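Local coordinates for protein ECL CdiI (Enterobacter cloacae subsp. cloacae, PDB 4NTQ) that serves as the immunity protein of a contact-dependent growth inhibition system, forming a complex with the toxic ribosomal RNase domain of CdiA, at residues L52-V66 / N75-E87. Residues are numbered along the deposited sequence; the frame is centred on the assembly and turned at random. Where two conformers were deposited one is given.
Sequences LGEGLSNKTHSALAV and NFIFTWVLYFEDE
Ser62 OG meets the ring of Phe84 at its edge, near the ring plane, 3.7 Å from Phe84 CE2; Ser62 OG itself hydrogen-bonds to Ser51 O. Gly55 C and Leu56 CD2 approach the same ring obliquely, and Leu56 CD2 lies 3.6 Å from Phe84 CE1. A chi1 of -55° sets Phe84 CG beside its backbone N and turns the ring in between the last turn of helix 41-58 and the strand that follows, bringing CE2 to Gly55 C and Ser62 OG. At the other end of the pairing, just past strand 61-65, Val66 CG2 abuts the edge of the Trp80 indole, 3.9 Å from Trp80 CD1. His61 and Tyr83 form an oblique aromatic pair with planes at 66°; His61 NE2 bonds Asn110 O and Tyr83 OH bonds Glu114 O, fixing both polar ends. The principle illustrated is that of an edge strand annealed to its neighbour: strands 61-65 and 76-85 make an antiparallel beta hairpin within the CdiI N-terminal domain. Ser62–Leu82 and Leu64–Trp80 are its hydrogen-bonded pairs, with Leu64 N 2.8 Å from Trp80 O. Phe84 N to Thr60 O and Val66 N to Phe78 O extend this ladder at either end. Leu64 CD1 lies 3.9 Å from Leu82 CD1, and Leu52 CD2 touches Leu82 CD2 from the helix. Farther along, Phe78 packs on Thr201 and Trp80 on Arg222 of the CdiA toxin chain.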
loop_
_atom_site.group_PDB
_atom_site.type_symbol
_atom_site.label_atom_id
_atom_site.label_comp_id
_atom_site.label_asym_id
_atom_site.label_seq_id
_atom_site.Cartn_x
_atom_site.Cartn_y
_atom_site.Cartn_z
ATOM N N LEU B 52 12.710 0.759 -8.933
ATOM C CA LEU B 52 13.915 0.944 -8.156
ATOM C C LEU B 52 15.045 1.510 -9.037
ATOM O O LEU B 52 15.721 2.474 -8.662
ATOM C CB LEU B 52 14.316 -0.377 -7.497
ATOM C CG LEU B 52 13.398 -0.763 -6.321
ATOM C CD1 LEU B 52 13.598 -2.214 -5.911
ATOM C CD2 LEU B 52 13.608 0.163 -5.120
ATOM N N GLY B 53 15.230 0.922 -10.213
ATOM C CA GLY B 53 16.135 1.477 -11.205
ATOM C C GLY B 53 15.935 2.970 -11.459
ATOM O O GLY B 53 16.881 3.739 -11.346
ATOM N N GLU B 54 14.710 3.388 -11.773
ATOM C CA GLU B 54 14.428 4.807 -12.021
ATOM C C GLU B 54 14.786 5.656 -10.811
ATOM O O GLU B 54 15.561 6.603 -10.923
ATOM C CB GLU B 54 12.954 5.051 -12.364
ATOM C CG GLU B 54 12.392 4.227 -13.507
ATOM C CD GLU B 54 10.893 4.432 -13.673
ATOM O OE1 GLU B 54 10.334 5.283 -12.949
ATOM O OE2 GLU B 54 10.274 3.744 -14.515
ATOM N N GLY B 55 14.219 5.314 -9.655
ATOM C CA GLY B 55 14.433 6.090 -8.446
ATOM C C GLY B 55 15.890 6.130 -8.013
ATOM O O GLY B 55 16.432 7.197 -7.732
ATOM N N LEU B 56 16.532 4.968 -7.957
ATOM C CA LEU B 56 17.944 4.930 -7.589
ATOM C C LEU B 56 18.792 5.776 -8.544
ATOM O O LEU B 56 19.713 6.473 -8.117
ATOM C CB LEU B 56 18.475 3.480 -7.530
ATOM C CG LEU B 56 18.055 2.692 -6.282
ATOM C CD1 LEU B 56 18.386 1.230 -6.409
ATOM C CD2 LEU B 56 18.737 3.280 -5.065
ATOM N N SER B 57 18.481 5.713 -9.831
ATOM C CA SER B 57 19.340 6.350 -10.820
ATOM C C SER B 57 19.440 7.866 -10.608
ATOM O O SER B 57 20.534 8.417 -10.656
ATOM C CB SER B 57 18.898 6.010 -12.244
ATOM O OG SER B 57 17.697 6.676 -12.576
ATOM N N ASN B 58 18.320 8.525 -10.318
ATOM C CA ASN B 58 18.331 9.978 -10.103
ATOM C C ASN B 58 18.001 10.408 -8.671
ATOM O O ASN B 58 17.777 11.589 -8.414
ATOM C CB ASN B 58 17.394 10.688 -11.090
ATOM C CG ASN B 58 15.980 10.140 -11.048
ATOM O OD1 ASN B 58 15.506 9.668 -10.010
ATOM N ND2 ASN B 58 15.306 10.175 -12.184
ATOM N N LYS B 59 17.954 9.436 -7.764
ATOM C CA LYS B 59 17.742 9.699 -6.340
ATOM C C LYS B 59 16.488 10.536 -6.050
ATOM O O LYS B 59 16.508 11.446 -5.224
ATOM C CB LYS B 59 18.992 10.340 -5.733
ATOM C CG LYS B 59 20.236 9.454 -5.817
ATOM C CD LYS B 59 20.077 8.193 -4.968
ATOM C CE LYS B 59 21.321 7.315 -5.006
ATOM N NZ LYS B 59 21.342 6.399 -6.174
ATOM N N THR B 60 15.400 10.218 -6.742
ATOM C CA THR B 60 14.116 10.863 -6.483
ATOM C C THR B 60 13.250 9.951 -5.617
ATOM O O THR B 60 13.400 9.919 -4.398
ATOM C CB THR B 60 13.404 11.187 -7.791
ATOM O OG1 THR B 60 13.391 10.013 -8.619
ATOM C CG2 THR B 60 14.148 12.313 -8.524
ATOM N N HIS B 61 12.376 9.171 -6.244
ATOM C CA HIS B 61 11.567 8.217 -5.503
ATOM C C HIS B 61 11.308 6.944 -6.282
ATOM O O HIS B 61 11.436 6.919 -7.502
ATOM C CB HIS B 61 10.237 8.838 -5.067
ATOM C CG HIS B 61 9.462 9.468 -6.185
ATOM N ND1 HIS B 61 9.480 10.830 -6.431
ATOM C CD2 HIS B 61 8.646 8.926 -7.120
ATOM C CE1 HIS B 61 8.706 11.094 -7.469
ATOM N NE2 HIS B 61 8.191 9.960 -7.908
ATOM N N SER B 62 10.941 5.887 -5.560
ATOM C CA SER B 62 10.568 4.603 -6.159
ATOM C C SER B 62 9.276 4.092 -5.544
ATOM O O SER B 62 9.230 3.751 -4.355
ATOM C CB SER B 62 11.665 3.563 -5.934
ATOM O OG SER B 62 12.735 3.774 -6.836
ATOM N N ALA B 63 8.221 4.051 -6.340
ATOM C CA ALA B 63 6.960 3.542 -5.840
ATOM C C ALA B 63 6.883 2.061 -6.110
ATOM O O ALA B 63 7.024 1.642 -7.271
ATOM C CB ALA B 63 5.812 4.251 -6.503
ATOM N N LEU B 64 6.669 1.286 -5.040
ATOM C CA LEU B 64 6.531 -0.170 -5.116
ATOM C C LEU B 64 5.081 -0.565 -4.891
ATOM O O LEU B 64 4.609 -0.540 -3.754
ATOM C CB LEU B 64 7.362 -0.851 -4.021
ATOM C CG LEU B 64 8.837 -0.482 -3.909
ATOM C CD1 LEU B 64 9.497 -1.200 -2.735
ATOM C CD2 LEU B 64 9.558 -0.807 -5.187
ATOM N N ALA B 65 4.381 -0.952 -5.955
ATOM C CA ALA B 65 2.977 -1.336 -5.842
ATOM C C ALA B 65 2.833 -2.680 -5.124
ATOM O O ALA B 65 3.581 -3.619 -5.390
ATOM C CB ALA B 65 2.331 -1.413 -7.216
ATOM N N VAL B 66 1.879 -2.771 -4.207
ATOM C CA VAL B 66 1.613 -4.051 -3.562
ATOM C C VAL B 66 0.163 -4.475 -3.779
ATOM O O VAL B 66 -0.385 -5.318 -3.060
ATOM C CB VAL B 66 2.001 -4.036 -2.093
ATOM C CG1 VAL B 66 3.516 -3.813 -1.975
ATOM C CG2 VAL B 66 1.216 -2.979 -1.364
ATOM N N ASN B 75 -9.701 1.120 -9.196
ATOM C CA ASN B 75 -10.044 2.339 -8.467
ATOM C C ASN B 75 -8.886 2.921 -7.663
ATOM O O ASN B 75 -8.776 4.140 -7.519
ATOM C CB ASN B 75 -11.233 2.101 -7.538
ATOM C CG ASN B 75 -12.548 2.228 -8.250
ATOM O OD1 ASN B 75 -12.689 3.029 -9.180
ATOM N ND2 ASN B 75 -13.523 1.431 -7.835
ATOM N N PHE B 76 -8.039 2.044 -7.129
ATOM C CA PHE B 76 -6.884 2.456 -6.328
ATOM C C PHE B 76 -5.911 1.296 -6.108
ATOM O O PHE B 76 -6.294 0.140 -6.195
ATOM C CB PHE B 76 -7.340 2.975 -4.969
ATOM C CG PHE B 76 -8.053 1.941 -4.131
ATOM C CD1 PHE B 76 -7.346 1.120 -3.265
ATOM C CD2 PHE B 76 -9.424 1.808 -4.196
ATOM C CE1 PHE B 76 -7.998 0.181 -2.489
ATOM C CE2 PHE B 76 -10.083 0.883 -3.424
ATOM C CZ PHE B 76 -9.369 0.061 -2.572
ATOM N N ILE B 77 -4.659 1.612 -5.816
ATOM C CA ILE B 77 -3.684 0.589 -5.499
ATOM C C ILE B 77 -2.886 1.017 -4.281
ATOM O O ILE B 77 -2.693 2.214 -4.048
ATOM C CB ILE B 77 -2.706 0.352 -6.661
ATOM C CG1 ILE B 77 -1.874 1.614 -6.919
ATOM C CG2 ILE B 77 -3.458 -0.095 -7.913
ATOM C CD1 ILE B 77 -0.826 1.478 -8.004
ATOM N N PHE B 78 -2.451 0.039 -3.489
ATOM C CA PHE B 78 -1.573 0.313 -2.359
ATOM C C PHE B 78 -0.143 0.308 -2.839
ATOM O O PHE B 78 0.240 -0.522 -3.666
ATOM C CB PHE B 78 -1.750 -0.713 -1.236
ATOM C CG PHE B 78 -3.082 -0.635 -0.556
ATOM C CD1 PHE B 78 -3.271 0.203 0.527
ATOM C CD2 PHE B 78 -4.146 -1.390 -1.009
ATOM C CE1 PHE B 78 -4.494 0.276 1.153
ATOM C CE2 PHE B 78 -5.377 -1.315 -0.390
ATOM C CZ PHE B 78 -5.552 -0.479 0.693
ATOM N N THR B 79 0.641 1.256 -2.339
ATOM C CA THR B 79 2.048 1.318 -2.679
ATOM C C THR B 79 2.873 1.590 -1.445
ATOM O O THR B 79 2.377 2.128 -0.451
ATOM C CB THR B 79 2.334 2.463 -3.650
ATOM O OG1 THR B 79 2.106 3.705 -2.976
ATOM C CG2 THR B 79 1.440 2.372 -4.895
ATOM N N TRP B 80 4.141 1.206 -1.515
ATOM C CA TRP B 80 5.126 1.664 -0.555
ATOM C C TRP B 80 6.112 2.494 -1.354
ATOM O O TRP B 80 6.601 2.048 -2.395
ATOM C CB TRP B 80 5.767 0.485 0.181
ATOM C CG TRP B 80 4.754 -0.144 1.139
ATOM C CD1 TRP B 80 3.710 -0.954 0.802
ATOM C CD2 TRP B 80 4.657 0.060 2.561
ATOM N NE1 TRP B 80 2.985 -1.285 1.924
ATOM C CE2 TRP B 80 3.547 -0.683 3.014
ATOM C CE3 TRP B 80 5.409 0.792 3.495
ATOM C CZ2 TRP B 80 3.168 -0.719 4.357
ATOM C CZ3 TRP B 80 5.036 0.753 4.826
ATOM C CH2 TRP B 80 3.919 0.009 5.245
ATOM N N VAL B 81 6.360 3.714 -0.881
ATOM C CA VAL B 81 7.083 4.720 -1.640
ATOM C C VAL B 81 8.407 5.064 -0.982
ATOM O O VAL B 81 8.443 5.410 0.203
ATOM C CB VAL B 81 6.237 5.998 -1.755
ATOM C CG1 VAL B 81 7.042 7.116 -2.374
ATOM C CG2 VAL B 81 4.973 5.719 -2.561
ATOM N N LEU B 82 9.491 4.965 -1.749
ATOM C CA LEU B 82 10.837 5.189 -1.222
ATOM C C LEU B 82 11.330 6.549 -1.689
ATOM O O LEU B 82 11.274 6.858 -2.877
ATOM C CB LEU B 82 11.797 4.098 -1.704
ATOM C CG LEU B 82 11.768 2.732 -1.008
ATOM C CD1 LEU B 82 10.383 2.108 -0.960
ATOM C CD2 LEU B 82 12.730 1.794 -1.687
ATOM N N TYR B 83 11.790 7.376 -0.755
ATOM C CA TYR B 83 12.326 8.670 -1.121
ATOM C C TYR B 83 13.798 8.670 -0.776
ATOM O O TYR B 83 14.163 8.353 0.343
ATOM C CB TYR B 83 11.619 9.788 -0.355
ATOM C CG TYR B 83 10.196 10.089 -0.778
ATOM C CD1 TYR B 83 9.937 10.852 -1.917
ATOM C CD2 TYR B 83 9.109 9.661 -0.008
ATOM C CE1 TYR B 83 8.640 11.157 -2.297
ATOM C CE2 TYR B 83 7.779 9.966 -0.383
ATOM C CZ TYR B 83 7.566 10.708 -1.532
ATOM O OH TYR B 83 6.288 11.015 -1.919
ATOM N N PHE B 84 14.642 9.016 -1.731
ATOM C CA PHE B 84 16.086 8.975 -1.512
ATOM C C PHE B 84 16.693 10.320 -1.126
ATOM O O PHE B 84 16.536 11.306 -1.846
ATOM C CB PHE B 84 16.775 8.434 -2.752
ATOM C CG PHE B 84 16.260 7.099 -3.174
ATOM C CD1 PHE B 84 16.672 5.950 -2.510
ATOM C CD2 PHE B 84 15.353 6.985 -4.218
ATOM C CE1 PHE B 84 16.201 4.699 -2.880
ATOM C CE2 PHE B 84 14.859 5.731 -4.599
ATOM C CZ PHE B 84 15.291 4.581 -3.925
ATOM N N GLU B 85 17.364 10.360 0.026
ATOM C CA GLU B 85 18.136 11.535 0.433
ATOM C C GLU B 85 19.482 11.110 0.979
ATOM O O GLU B 85 19.575 10.603 2.108
ATOM C CB GLU B 85 17.392 12.350 1.480
ATOM C CG GLU B 85 16.203 13.079 0.917
ATOM C CD GLU B 85 15.494 13.913 1.957
ATOM O OE1 GLU B 85 16.175 14.548 2.805
ATOM O OE2 GLU B 85 14.252 13.928 1.917
ATOM N N ASP B 86 20.511 11.327 0.165
ATOM C CA ASP B 86 21.857 10.843 0.447
ATOM C C ASP B 86 21.913 9.321 0.693
ATOM O O ASP B 86 21.560 8.558 -0.208
ATOM C CB ASP B 86 22.488 11.672 1.557
ATOM C CG ASP B 86 22.477 13.159 1.235
ATOM O OD1 ASP B 86 22.351 13.981 2.172
ATOM O OD2 ASP B 86 22.570 13.494 0.035
ATOM N N GLU B 87 22.344 8.887 1.881
ATOM C CA GLU B 87 22.452 7.456 2.182
ATOM C C GLU B 87 21.279 6.994 3.032
ATOM O O GLU B 87 21.308 5.913 3.621
ATOM C CB GLU B 87 23.756 7.148 2.911
ATOM C CG GLU B 87 25.018 7.459 2.112
ATOM C CD GLU B 87 25.242 6.483 0.974
ATOM O OE1 GLU B 87 25.131 5.261 1.213
ATOM O OE2 GLU B 87 25.516 6.938 -0.160
HETATM O O HOH W 1 14.187 12.054 -3.368
#